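Putative acetyltransferase (Nocardia farcinica, PDB 3D9W) probably catalyses transfer of an acetyl group from acetyl-coenzyme A to the amino group of arylamines. Local coordinates at residues Y9-A14 and Q198-F203; L64-L69 and A86-A91; F139-L144 and Q225-D230; F182-W187 and I241-D246. All coordinates share one frame; numbering follows the deposited sequence.

Contact 1 of 4, residues Y9-A14 and Q198-F203; sequences YHWNGA and QYRIDF
Tyr-9 turns the edge of its ring onto one face of Tyr-199: the centroids lie 5.2 Å apart and the planes meet at 77°, a T-shaped pair in which CD2 of Tyr-9 sits off-centre over the accepting ring. Further in, the indole of Trp-11 and the chain of Arg-200 run past one another in opposite senses, with Trp-11 CE3 3.4 Å from Arg-200 CG. The far end of the indole reaches the ring of Phe-203 obliquely, Trp-11 CZ3 lying 3.7 Å from Phe-203 CE2. Bent at CG-CD (chi3 -74°), the arginine brings its guanidinium against the amide of Asn-12, whose ND2 lies over the guanidinium face without bonding to it. Arg-200 NE donates instead to His-10 O at 2.9 Å, with an N-H...O angle of 135° and the donor tilted from the carbonyl plane. A water gives His-10 O a second donor at 2.8 Å and accepts from Arg-200 N in the first turn of helix 200-212. One backbone carbonyl of the N-terminal loop thus engages both the side chain and, through water, the backbone of a single arginine, so polar anchoring and aromatic packing together join the loop to the start of this helix.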
loop_
_atom_site.group_PDB
_atom_site.type_symbol
_atom_site.label_atom_id
_atom_site.label_comp_id
_atom_site.label_asym_id
_atom_site.label_seq_id
_atom_site.Cartn_x
_atom_site.Cartn_y
_atom_site.Cartn_z
ATOM N N TYR A 9 -9.713 -17.734 -7.775
ATOM C CA TYR A 9 -8.661 -17.886 -6.786
ATOM C C TYR A 9 -7.335 -17.284 -7.204
ATOM O O TYR A 9 -6.320 -17.486 -6.530
ATOM C CB TYR A 9 -8.464 -19.366 -6.461
ATOM C CG TYR A 9 -9.695 -20.032 -5.912
ATOM C CD1 TYR A 9 -10.721 -20.455 -6.756
ATOM C CD2 TYR A 9 -9.850 -20.211 -4.544
ATOM C CE1 TYR A 9 -11.878 -21.043 -6.243
ATOM C CE2 TYR A 9 -10.999 -20.794 -4.020
ATOM C CZ TYR A 9 -12.008 -21.206 -4.871
ATOM O OH TYR A 9 -13.153 -21.750 -4.338
ATOM N N HIS A 10 -7.338 -16.536 -8.299
ATOM C CA HIS A 10 -6.102 -15.937 -8.791
ATOM C C HIS A 10 -6.195 -14.424 -8.954
ATOM O O HIS A 10 -7.108 -13.801 -8.414
ATOM C CB HIS A 10 -5.713 -16.642 -10.082
ATOM C CG HIS A 10 -5.699 -18.132 -9.947
ATOM N ND1 HIS A 10 -4.567 -18.840 -9.608
ATOM C CD2 HIS A 10 -6.704 -19.039 -10.021
ATOM C CE1 HIS A 10 -4.875 -20.120 -9.479
ATOM N NE2 HIS A 10 -6.165 -20.267 -9.723
ATOM N N TRP A 11 -5.282 -13.816 -9.701
ATOM C CA TRP A 11 -5.327 -12.365 -9.785
ATOM C C TRP A 11 -5.465 -11.695 -11.139
ATOM O O TRP A 11 -4.929 -10.606 -11.347
ATOM C CB TRP A 11 -4.114 -11.822 -9.045
ATOM C CG TRP A 11 -4.023 -12.460 -7.708
ATOM C CD1 TRP A 11 -3.456 -13.670 -7.408
ATOM C CD2 TRP A 11 -4.650 -12.005 -6.509
ATOM N NE1 TRP A 11 -3.702 -13.999 -6.097
ATOM C CE2 TRP A 11 -4.434 -12.992 -5.522
ATOM C CE3 TRP A 11 -5.377 -10.858 -6.167
ATOM C CZ2 TRP A 11 -4.923 -12.862 -4.220
ATOM C CZ3 TRP A 11 -5.861 -10.731 -4.869
ATOM C CH2 TRP A 11 -5.634 -11.724 -3.916
ATOM N N ASN A 12 -6.201 -12.341 -12.044
ATOM C CA ASN A 12 -6.429 -11.824 -13.390
ATOM C C ASN A 12 -5.195 -11.195 -14.020
ATOM O O ASN A 12 -5.261 -10.065 -14.502
ATOM C CB ASN A 12 -7.569 -10.793 -13.392
ATOM C CG ASN A 12 -8.880 -11.363 -12.853
ATOM O OD1 ASN A 12 -9.212 -12.541 -13.095
ATOM N ND2 ASN A 12 -9.640 -10.528 -12.131
ATOM N N GLY A 13 -4.076 -11.914 -14.020
ATOM C CA GLY A 13 -2.859 -11.384 -14.607
ATOM C C GLY A 13 -2.988 -11.129 -16.102
ATOM O O GLY A 13 -2.358 -10.220 -16.653
ATOM N N ALA A 14 -3.811 -11.930 -16.770
ATOM C CA ALA A 14 -4.007 -11.774 -18.204
ATOM C C ALA A 14 -4.384 -10.341 -18.564
ATOM O O ALA A 14 -3.720 -9.705 -19.379
ATOM C CB ALA A 14 -5.082 -12.728 -18.686
ATOM N N GLN A 198 -6.527 -15.316 1.410
ATOM C CA GLN A 198 -7.434 -14.239 1.015
ATOM C C GLN A 198 -7.480 -14.115 -0.503
ATOM O O GLN A 198 -6.494 -14.390 -1.186
ATOM C CB GLN A 198 -6.992 -12.920 1.651
ATOM C CG GLN A 198 -7.161 -12.892 3.167
ATOM C CD GLN A 198 -8.602 -12.680 3.603
ATOM O OE1 GLN A 198 -9.099 -11.547 3.635
ATOM N NE2 GLN A 198 -9.286 -13.769 3.927
ATOM N N TYR A 199 -8.628 -13.695 -1.027
ATOM C CA TYR A 199 -8.801 -13.575 -2.464
ATOM C C TYR A 199 -9.439 -12.257 -2.907
ATOM O O TYR A 199 -9.893 -11.467 -2.081
ATOM C CB TYR A 199 -9.624 -14.758 -2.940
ATOM C CG TYR A 199 -9.014 -16.078 -2.535
ATOM C CD1 TYR A 199 -7.903 -16.586 -3.201
ATOM C CD2 TYR A 199 -9.535 -16.816 -1.466
ATOM C CE1 TYR A 199 -7.322 -17.794 -2.823
ATOM C CE2 TYR A 199 -8.955 -18.030 -1.078
ATOM C CZ TYR A 199 -7.849 -18.512 -1.767
ATOM O OH TYR A 199 -7.276 -19.720 -1.428
ATOM N N ARG A 200 -9.476 -12.031 -4.218
ATOM C CA ARG A 200 -10.032 -10.804 -4.763
ATOM C C ARG A 200 -11.405 -10.458 -4.224
ATOM O O ARG A 200 -11.693 -9.284 -3.982
ATOM C CB ARG A 200 -10.048 -10.861 -6.300
ATOM C CG ARG A 200 -8.677 -10.555 -6.901
ATOM C CD ARG A 200 -8.668 -10.308 -8.402
ATOM N NE ARG A 200 -8.835 -11.538 -9.163
ATOM C CZ ARG A 200 -10.001 -11.969 -9.640
ATOM N NH1 ARG A 200 -11.112 -11.262 -9.442
ATOM N NH2 ARG A 200 -10.061 -13.118 -10.306
ATOM N N ILE A 201 -12.248 -11.468 -4.018
ATOM C CA ILE A 201 -13.594 -11.232 -3.492
ATOM C C ILE A 201 -13.497 -10.659 -2.078
ATOM O O ILE A 201 -14.280 -9.788 -1.693
ATOM C CB ILE A 201 -14.430 -12.527 -3.423
ATOM C CG1 ILE A 201 -14.124 -13.439 -4.628
ATOM C CG2 ILE A 201 -15.911 -12.169 -3.394
ATOM C CD1 ILE A 201 -14.748 -13.017 -5.991
ATOM N N ASP A 202 -12.535 -11.158 -1.307
ATOM C CA ASP A 202 -12.316 -10.694 0.059
ATOM C C ASP A 202 -11.829 -9.249 0.035
ATOM O O ASP A 202 -12.135 -8.473 0.937
ATOM C CB ASP A 202 -11.271 -11.560 0.753
ATOM C CG ASP A 202 -11.560 -13.031 0.616
ATOM O OD1 ASP A 202 -12.688 -13.438 0.969
ATOM O OD2 ASP A 202 -10.664 -13.779 0.162
ATOM N N PHE A 203 -11.058 -8.896 -0.992
ATOM C CA PHE A 203 -10.555 -7.536 -1.125
ATOM C C PHE A 203 -11.684 -6.590 -1.492
ATOM O O PHE A 203 -11.697 -5.445 -1.053
ATOM C CB PHE A 203 -9.473 -7.460 -2.196
ATOM C CG PHE A 203 -8.137 -7.960 -1.741
ATOM C CD1 PHE A 203 -7.995 -8.592 -0.509
ATOM C CD2 PHE A 203 -7.013 -7.804 -2.548
ATOM C CE1 PHE A 203 -6.749 -9.067 -0.085
ATOM C CE2 PHE A 203 -5.765 -8.277 -2.130
ATOM C CZ PHE A 203 -5.637 -8.909 -0.892
HETATM O O HOH W 1 -8.483 -14.003 -6.033
#

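Contact 2 of 4, residues L64-L69 and A86-A91; sequences LDLATL and AGLFAA
Leu-66 brings both of its methyls to Ala-91: CD1 and CD2 of Leu-66 each lie 3.9 Å from Ala-91 CB, so the isobutyl fork straddles that methyl. The CD2 branch also meets Leu-88 CD1 at 3.9 Å. Leu-88 offers this branch with its CG anti to its backbone N (chi1 -172°). One turn along helix 66-73, Leu-69 CD1 presses on the backbone of helix 82-95, 4.0 Å from Gly-87 C and 3.8 Å from Leu-88 N, an approach helped by the lack of a side chain on Gly-87. These residues form the close side, four of the five being buried, and Leu-88 also touches Leu-16 and Tyr-21.

The other side of helix 66-73 is looser and faces solvent. Ala-67 is exposed, Thr-68 partly so, and neither touches 86-91. Here Asp-65 is the N-cap: its OD2 accepts from Thr-68 N at 2.9 Å, nearly straight at 175°, and from Thr-68 OG1 at 2.9 Å, both donors coming from the same face of the carboxylate. Polar bonding therefore stays local to the helix start, while no hydrogen bond crosses between 64-69 and 86-91. The two segments meet through apolar contacts, and their fit rests on leucine branches, a glycine backbone and an alanine methyl.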
loop_
_atom_site.group_PDB
_atom_site.type_symbol
_atom_site.label_atom_id
_atom_site.label_comp_id
_atom_site.label_asym_id
_atom_site.label_seq_id
_atom_site.Cartn_x
_atom_site.Cartn_y
_atom_site.Cartn_z
ATOM N N LEU A 64 -11.800 -1.971 -8.150
ATOM C CA LEU A 64 -10.618 -2.821 -8.151
ATOM C C LEU A 64 -10.393 -3.671 -9.399
ATOM O O LEU A 64 -9.511 -4.533 -9.403
ATOM C CB LEU A 64 -10.623 -3.711 -6.908
ATOM C CG LEU A 64 -10.669 -2.925 -5.593
ATOM C CD1 LEU A 64 -10.840 -3.887 -4.439
ATOM C CD2 LEU A 64 -9.404 -2.083 -5.426
ATOM N N ASP A 65 -11.176 -3.454 -10.451
ATOM C CA ASP A 65 -10.952 -4.213 -11.676
ATOM C C ASP A 65 -9.676 -3.664 -12.278
ATOM O O ASP A 65 -9.376 -2.488 -12.126
ATOM C CB ASP A 65 -12.101 -4.050 -12.675
ATOM C CG ASP A 65 -12.448 -2.594 -12.956
ATOM O OD1 ASP A 65 -13.279 -2.027 -12.203
ATOM O OD2 ASP A 65 -11.896 -2.021 -13.928
ATOM N N LEU A 66 -8.918 -4.516 -12.952
ATOM C CA LEU A 66 -7.663 -4.092 -13.556
ATOM C C LEU A 66 -7.833 -2.969 -14.565
ATOM O O LEU A 66 -6.951 -2.132 -14.725
ATOM C CB LEU A 66 -6.965 -5.284 -14.201
ATOM C CG LEU A 66 -6.326 -6.195 -13.164
ATOM C CD1 LEU A 66 -5.865 -7.493 -13.795
ATOM C CD2 LEU A 66 -5.153 -5.447 -12.545
ATOM N N ALA A 67 -8.963 -2.943 -15.250
ATOM C CA ALA A 67 -9.196 -1.890 -16.220
ATOM C C ALA A 67 -8.949 -0.545 -15.545
ATOM O O ALA A 67 -8.028 0.181 -15.906
ATOM C CB ALA A 67 -10.615 -1.962 -16.731
ATOM N N THR A 68 -9.762 -0.222 -14.549
ATOM C CA THR A 68 -9.609 1.041 -13.849
ATOM C C THR A 68 -8.227 1.190 -13.212
ATOM O O THR A 68 -7.552 2.205 -13.406
ATOM C CB THR A 68 -10.667 1.197 -12.758
ATOM O OG1 THR A 68 -11.944 0.810 -13.276
ATOM C CG2 THR A 68 -10.746 2.648 -12.315
ATOM N N LEU A 69 -7.805 0.179 -12.456
ATOM C CA LEU A 69 -6.506 0.217 -11.794
ATOM C C LEU A 69 -5.372 0.599 -12.738
ATOM O O LEU A 69 -4.413 1.249 -12.323
ATOM C CB LEU A 69 -6.177 -1.131 -11.156
ATOM C CG LEU A 69 -7.005 -1.634 -9.975
ATOM C CD1 LEU A 69 -6.270 -2.831 -9.368
ATOM C CD2 LEU A 69 -7.180 -0.543 -8.926
ATOM N N ALA A 86 -2.247 -3.326 -4.135
ATOM C CA ALA A 86 -1.995 -4.758 -4.072
ATOM C C ALA A 86 -2.617 -5.501 -5.248
ATOM O O ALA A 86 -2.023 -6.441 -5.782
ATOM C CB ALA A 86 -2.512 -5.322 -2.749
ATOM N N GLY A 87 -3.810 -5.070 -5.648
ATOM C CA GLY A 87 -4.506 -5.710 -6.752
ATOM C C GLY A 87 -3.731 -5.667 -8.051
ATOM O O GLY A 87 -3.711 -6.628 -8.829
ATOM N N LEU A 88 -3.085 -4.534 -8.284
ATOM C CA LEU A 88 -2.298 -4.352 -9.490
ATOM C C LEU A 88 -1.006 -5.146 -9.374
ATOM O O LEU A 88 -0.606 -5.843 -10.311
ATOM C CB LEU A 88 -1.983 -2.871 -9.687
ATOM C CG LEU A 88 -1.323 -2.478 -11.001
ATOM C CD1 LEU A 88 -2.240 -2.857 -12.148
ATOM C CD2 LEU A 88 -1.029 -0.982 -11.001
ATOM N N PHE A 89 -0.363 -5.046 -8.214
ATOM C CA PHE A 89 0.890 -5.753 -7.969
ATOM C C PHE A 89 0.709 -7.266 -8.081
ATOM O O PHE A 89 1.576 -7.965 -8.596
ATOM C CB PHE A 89 1.441 -5.398 -6.586
ATOM C CG PHE A 89 2.888 -5.743 -6.408
ATOM C CD1 PHE A 89 3.873 -5.034 -7.086
ATOM C CD2 PHE A 89 3.271 -6.786 -5.585
ATOM C CE1 PHE A 89 5.222 -5.362 -6.940
ATOM C CE2 PHE A 89 4.611 -7.113 -5.437
ATOM C CZ PHE A 89 5.586 -6.403 -6.115
ATOM N N ALA A 90 -0.421 -7.771 -7.604
ATOM C CA ALA A 90 -0.675 -9.207 -7.677
ATOM C C ALA A 90 -0.745 -9.679 -9.137
ATOM O O ALA A 90 -0.169 -10.710 -9.496
ATOM C CB ALA A 90 -1.970 -9.543 -6.944
ATOM N N ALA A 91 -1.453 -8.918 -9.968
ATOM C CA ALA A 91 -1.584 -9.244 -11.384
ATOM C C ALA A 91 -0.205 -9.384 -12.030
ATOM O O ALA A 91 0.062 -10.362 -12.724
ATOM C CB ALA A 91 -2.381 -8.174 -12.085
#

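Contact 3 of 4, residues F139-L144 and Q225-D230; sequences FGRGPL and QRFHSD
Phe-227, which loses the largest area here, lays one ring face on the backbone of the loop 139-144. The carbonyl carbon of Arg-141 is over the ring centre, and Gly-142 N lies nearer the rim, 3.6 Å from Phe-227 CD2. The ring reaches the loop because CG stands anti to the backbone N (chi1 -171°). Its edge is taken by Leu-144, whose CB is in the ring plane, 3.8 Å from Phe-227 CE2; the two side chains meet at about a right angle. Leu-144 then passes CD2 on to Ser-229, 3.6 Å from Ser-229 CA.

Gln-225, second in area buried by this contact, supplies its hydrogen bond. Its NE2 donates to Phe-139 O at 3.0 Å, in the carbonyl plane and on a lone pair (C=O...N 143°), although the oxygen is tilted out of the amide plane of Gln-225. The other end of the amide, OE1, accepts from His-232 NE2, so both ends, as modelled, have a partner. Gly-142 takes a positive phi and a cis peptide precedes Pro-143; the carbonyls of Arg-141 and Gly-142 are both bonded by Arg-190. The loop is thereby clamped between strand 188-193 and edge strand 223-227, a junction of the larger and smaller antiparallel sheets consistent with the multidomain arylamine N-acetyltransferase fold.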
loop_
_atom_site.group_PDB
_atom_site.type_symbol
_atom_site.label_atom_id
_atom_site.label_comp_id
_atom_site.label_asym_id
_atom_site.label_seq_id
_atom_site.Cartn_x
_atom_site.Cartn_y
_atom_site.Cartn_z
ATOM N N PHE A 139 0.810 -0.104 1.577
ATOM C CA PHE A 139 0.711 0.616 2.839
ATOM C C PHE A 139 0.962 2.110 2.642
ATOM O O PHE A 139 0.358 2.939 3.320
ATOM C CB PHE A 139 1.701 0.061 3.876
ATOM C CG PHE A 139 1.462 0.583 5.280
ATOM C CD1 PHE A 139 0.367 0.149 6.027
ATOM C CD2 PHE A 139 2.306 1.544 5.835
ATOM C CE1 PHE A 139 0.115 0.665 7.305
ATOM C CE2 PHE A 139 2.063 2.069 7.113
ATOM C CZ PHE A 139 0.963 1.625 7.847
ATOM N N GLY A 140 1.860 2.448 1.719
ATOM C CA GLY A 140 2.157 3.842 1.469
ATOM C C GLY A 140 3.489 4.247 2.050
ATOM O O GLY A 140 3.986 5.326 1.756
ATOM N N ARG A 141 4.065 3.380 2.877
ATOM C CA ARG A 141 5.354 3.638 3.505
ATOM C C ARG A 141 6.234 2.397 3.381
ATOM O O ARG A 141 6.887 1.981 4.339
ATOM C CB ARG A 141 5.153 3.990 4.979
ATOM C CG ARG A 141 6.415 4.420 5.731
ATOM C CD ARG A 141 6.041 4.821 7.144
ATOM N NE ARG A 141 7.159 5.296 7.956
ATOM C CZ ARG A 141 8.136 4.524 8.419
ATOM N NH1 ARG A 141 8.161 3.222 8.150
ATOM N NH2 ARG A 141 9.075 5.060 9.182
ATOM N N GLY A 142 6.253 1.807 2.192
ATOM C CA GLY A 142 7.047 0.618 1.990
ATOM C C GLY A 142 6.477 -0.493 2.836
ATOM O O GLY A 142 5.297 -0.453 3.175
ATOM N N PRO A 143 7.283 -1.495 3.210
ATOM C CA PRO A 143 8.703 -1.666 2.900
ATOM C C PRO A 143 8.997 -1.702 1.408
ATOM O O PRO A 143 8.220 -2.253 0.639
ATOM C CB PRO A 143 9.031 -2.990 3.568
ATOM C CG PRO A 143 8.153 -2.988 4.729
ATOM C CD PRO A 143 6.845 -2.540 4.145
ATOM N N LEU A 144 10.129 -1.124 1.007
ATOM C CA LEU A 144 10.520 -1.107 -0.406
ATOM C C LEU A 144 11.224 -2.384 -0.880
ATOM O O LEU A 144 11.831 -2.405 -1.944
ATOM C CB LEU A 144 11.389 0.120 -0.706
ATOM C CG LEU A 144 12.524 0.474 0.252
ATOM C CD1 LEU A 144 13.582 -0.620 0.236
ATOM C CD2 LEU A 144 13.120 1.813 -0.162
ATOM N N GLN A 225 0.277 9.725 0.661
ATOM C CA GLN A 225 1.620 9.347 1.024
ATOM C C GLN A 225 2.382 9.194 -0.278
ATOM O O GLN A 225 1.799 8.883 -1.315
ATOM C CB GLN A 225 1.644 8.024 1.777
ATOM C CG GLN A 225 0.842 7.999 3.038
ATOM C CD GLN A 225 0.962 6.672 3.737
ATOM O OE1 GLN A 225 1.997 6.356 4.327
ATOM N NE2 GLN A 225 -0.095 5.871 3.662
ATOM N N ARG A 226 3.678 9.460 -0.227
ATOM C CA ARG A 226 4.543 9.308 -1.383
ATOM C C ARG A 226 5.768 8.697 -0.743
ATOM O O ARG A 226 6.279 9.218 0.250
ATOM C CB ARG A 226 4.877 10.659 -2.014
ATOM C CG ARG A 226 5.671 10.539 -3.298
ATOM C CD ARG A 226 4.882 9.788 -4.346
ATOM N NE ARG A 226 5.567 9.798 -5.632
ATOM C CZ ARG A 226 6.470 8.903 -6.016
ATOM N NH1 ARG A 226 6.803 7.901 -5.216
ATOM N NH2 ARG A 226 7.058 9.024 -7.194
ATOM N N PHE A 227 6.236 7.581 -1.281
ATOM C CA PHE A 227 7.380 6.932 -0.667
ATOM C C PHE A 227 8.641 6.883 -1.518
ATOM O O PHE A 227 8.621 6.452 -2.673
ATOM C CB PHE A 227 6.993 5.522 -0.229
ATOM C CG PHE A 227 8.024 4.853 0.607
ATOM C CD1 PHE A 227 8.432 5.424 1.803
ATOM C CD2 PHE A 227 8.613 3.661 0.191
ATOM C CE1 PHE A 227 9.416 4.825 2.572
ATOM C CE2 PHE A 227 9.599 3.052 0.954
ATOM C CZ PHE A 227 10.002 3.638 2.149
ATOM N N HIS A 228 9.737 7.341 -0.927
ATOM C CA HIS A 228 11.029 7.349 -1.592
ATOM C C HIS A 228 11.987 6.453 -0.800
ATOM O O HIS A 228 11.700 6.093 0.346
ATOM C CB HIS A 228 11.560 8.784 -1.690
ATOM C CG HIS A 228 10.701 9.689 -2.529
ATOM N ND1 HIS A 228 10.499 9.486 -3.877
ATOM C CD2 HIS A 228 9.988 10.795 -2.205
ATOM C CE1 HIS A 228 9.701 10.427 -4.348
ATOM N NE2 HIS A 228 9.378 11.236 -3.355
ATOM N N SER A 229 13.112 6.079 -1.404
ATOM C CA SER A 229 14.047 5.198 -0.721
ATOM C C SER A 229 14.646 5.873 0.500
ATOM O O SER A 229 14.964 5.212 1.478
ATOM C CB SER A 229 15.169 4.761 -1.663
ATOM O OG SER A 229 16.216 5.710 -1.662
ATOM N N ASP A 230 14.772 7.193 0.448
ATOM C CA ASP A 230 15.365 7.938 1.546
ATOM C C ASP A 230 14.419 8.836 2.342
ATOM O O ASP A 230 14.827 9.435 3.333
ATOM C CB ASP A 230 16.521 8.781 1.010
ATOM C CG ASP A 230 16.059 9.867 0.051
ATOM O OD1 ASP A 230 14.944 9.741 -0.496
ATOM O OD2 ASP A 230 16.815 10.842 -0.170
#

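Contact 4 of 4, residues F182-W187 and I241-D246; sequences FGRDGW and ITERPD
Glu-243 OE2 accepts the backbone N-H of Arg-184 in a weak bond, 3.3 Å long and bent to 135°, and also forms a salt bridge with Arg-141 NH2. The donor sits in a type I beta turn from Gly-183 to Gly-186, closed by Gly-186 N to Gly-183 O and by Gly-183 N to Gly-186 O at 3.0 Å; this turn begins at the end of strand 175-183 of the larger antiparallel sheet and meets strand 239-243 of the smaller one. Glu-243 reaches the turn with an extended chain, CG anti to its backbone N (chi1 -160°). Its carboxylate rests against the aliphatic part of Arg-184, CD of Glu-243 being 3.5 Å from CG of Arg-184. The arginine's charged end goes elsewhere: its guanidinium stands nearly perpendicular to the carboxylate (83°), and NH1 of Arg-184 remains 4.9 Å from OE1 of Glu-243, so no salt bridge joins this pair. Ile-241 instead meets that group, crossing the arginine at about a right angle with CD1 over one guanidinium face, 3.6 Å from NH1 of Arg-184. Phe-182, with a cation-pi partner in Arg-162, directs its ring edge at a backbone carbonyl, CE2 of Phe-182 lying 4.1 Å from Asp-246 O.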
loop_
_atom_site.group_PDB
_atom_site.type_symbol
_atom_site.label_atom_id
_atom_site.label_comp_id
_atom_site.label_asym_id
_atom_site.label_seq_id
_atom_site.Cartn_x
_atom_site.Cartn_y
_atom_site.Cartn_z
ATOM N N PHE A 182 10.116 1.537 12.747
ATOM C CA PHE A 182 10.701 2.612 13.553
ATOM C C PHE A 182 10.364 3.930 12.869
ATOM O O PHE A 182 10.581 4.078 11.669
ATOM C CB PHE A 182 12.218 2.465 13.648
ATOM C CG PHE A 182 12.846 3.391 14.645
ATOM C CD1 PHE A 182 12.737 3.143 16.013
ATOM C CD2 PHE A 182 13.495 4.548 14.224
ATOM C CE1 PHE A 182 13.260 4.040 16.946
ATOM C CE2 PHE A 182 14.027 5.457 15.152
ATOM C CZ PHE A 182 13.905 5.201 16.516
ATOM N N GLY A 183 9.831 4.887 13.625
ATOM C CA GLY A 183 9.454 6.160 13.037
ATOM C C GLY A 183 9.307 7.339 13.984
ATOM O O GLY A 183 9.778 7.305 15.119
ATOM N N ARG A 184 8.639 8.384 13.501
ATOM C CA ARG A 184 8.429 9.625 14.248
ATOM C C ARG A 184 8.243 9.504 15.752
ATOM O O ARG A 184 8.643 10.404 16.498
ATOM C CB ARG A 184 7.238 10.389 13.683
ATOM C CG ARG A 184 7.269 10.589 12.177
ATOM C CD ARG A 184 6.816 12.008 11.857
ATOM N NE ARG A 184 5.745 12.457 12.754
ATOM C CZ ARG A 184 4.467 12.103 12.642
ATOM N NH1 ARG A 184 4.075 11.292 11.664
ATOM N NH2 ARG A 184 3.583 12.565 13.519
ATOM N N ASP A 185 7.626 8.412 16.199
ATOM C CA ASP A 185 7.405 8.208 17.633
ATOM C C ASP A 185 8.159 6.996 18.172
ATOM O O ASP A 185 7.737 6.381 19.145
ATOM C CB ASP A 185 5.913 8.043 17.926
ATOM C CG ASP A 185 5.492 8.733 19.217
ATOM O OD1 ASP A 185 6.087 8.462 20.287
ATOM O OD2 ASP A 185 4.559 9.563 19.151
ATOM N N GLY A 186 9.279 6.671 17.542
ATOM C CA GLY A 186 10.061 5.536 17.980
ATOM C C GLY A 186 9.501 4.255 17.405
ATOM O O GLY A 186 8.787 4.287 16.409
ATOM N N TRP A 187 9.825 3.121 18.016
ATOM C CA TRP A 187 9.301 1.864 17.522
ATOM C C TRP A 187 7.794 1.824 17.680
ATOM O O TRP A 187 7.209 2.543 18.489
ATOM C CB TRP A 187 9.916 0.688 18.262
ATOM C CG TRP A 187 11.234 0.318 17.720
ATOM C CD1 TRP A 187 12.454 0.717 18.178
ATOM C CD2 TRP A 187 11.478 -0.489 16.563
ATOM N NE1 TRP A 187 13.449 0.210 17.372
ATOM C CE2 TRP A 187 12.878 -0.534 16.375
ATOM C CE3 TRP A 187 10.648 -1.178 15.666
ATOM C CZ2 TRP A 187 13.470 -1.241 15.328
ATOM C CZ3 TRP A 187 11.235 -1.882 14.621
ATOM C CH2 TRP A 187 12.638 -1.906 14.462
ATOM N N ILE A 241 3.761 16.014 6.369
ATOM C CA ILE A 241 4.881 15.415 7.063
ATOM C C ILE A 241 5.867 14.782 6.111
ATOM O O ILE A 241 5.487 14.197 5.100
ATOM C CB ILE A 241 4.425 14.306 8.004
ATOM C CG1 ILE A 241 3.104 14.693 8.668
ATOM C CG2 ILE A 241 5.514 14.037 9.040
ATOM C CD1 ILE A 241 2.451 13.556 9.430
ATOM N N THR A 242 7.140 14.910 6.448
ATOM C CA THR A 242 8.204 14.306 5.672
ATOM C C THR A 242 9.036 13.588 6.734
ATOM O O THR A 242 9.474 14.199 7.700
ATOM C CB THR A 242 9.055 15.353 4.944
ATOM O OG1 THR A 242 8.235 16.085 4.025
ATOM C CG2 THR A 242 10.164 14.668 4.176
ATOM N N GLU A 243 9.226 12.286 6.559
ATOM C CA GLU A 243 9.964 11.468 7.509
ATOM C C GLU A 243 11.174 10.839 6.836
ATOM O O GLU A 243 11.160 10.614 5.629
ATOM C CB GLU A 243 9.049 10.364 8.020
ATOM C CG GLU A 243 9.478 9.729 9.309
ATOM C CD GLU A 243 8.626 8.525 9.659
ATOM O OE1 GLU A 243 7.419 8.530 9.305
ATOM O OE2 GLU A 243 9.165 7.585 10.291
ATOM N N ARG A 244 12.211 10.551 7.619
ATOM C CA ARG A 244 13.433 9.927 7.100
ATOM C C ARG A 244 13.742 8.640 7.859
ATOM O O ARG A 244 13.263 8.444 8.973
ATOM C CB ARG A 244 14.589 10.919 7.176
ATOM C CG ARG A 244 14.334 12.134 6.294
ATOM C CD ARG A 244 15.475 13.131 6.304
ATOM N NE ARG A 244 15.501 13.963 7.507
ATOM C CZ ARG A 244 14.539 14.822 7.858
ATOM N NH1 ARG A 244 13.457 14.967 7.095
ATOM N NH2 ARG A 244 14.668 15.548 8.967
ATOM N N PRO A 245 14.548 7.743 7.267
ATOM C CA PRO A 245 14.905 6.460 7.894
ATOM C C PRO A 245 15.507 6.494 9.309
ATOM O O PRO A 245 15.441 5.506 10.025
ATOM C CB PRO A 245 15.856 5.831 6.874
ATOM C CG PRO A 245 15.423 6.441 5.572
ATOM C CD PRO A 245 15.223 7.881 5.965
ATOM N N ASP A 246 16.090 7.617 9.711
ATOM C CA ASP A 246 16.673 7.722 11.048
ATOM C C ASP A 246 15.602 8.165 12.050
ATOM O O ASP A 246 15.897 8.527 13.188
ATOM C CB ASP A 246 17.827 8.728 11.047
ATOM C CG ASP A 246 17.348 10.159 10.927
ATOM O OD1 ASP A 246 16.207 10.370 10.464
ATOM O OD2 ASP A 246 18.112 11.079 11.290
#

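How the contacts relate
Contacts 2 and 3 are buried, whereas contacts 1 and 4 are only partly so and lie on opposite sides of the chain's centre, their own centres about 33 Å apart. Contacts 1 and 2 adjoin, centres about 9 Å apart: Trp-11 packs on Ala-90, so helix 82-95, one side of contact 2, also packs against contact 1. Contacts 3 and 4 also adjoin, centres about 12 Å apart, and share the smaller sheet; Asp-230 packs there on Pro-245. Chemistry varies with place: contact 2 is purely apolar between helices, contact 3 sets a ring on loop backbone, contact 1 mixes aromatics with a water bridge, and contact 4 puts an arginine's aliphatic and charged parts at an exposed turn.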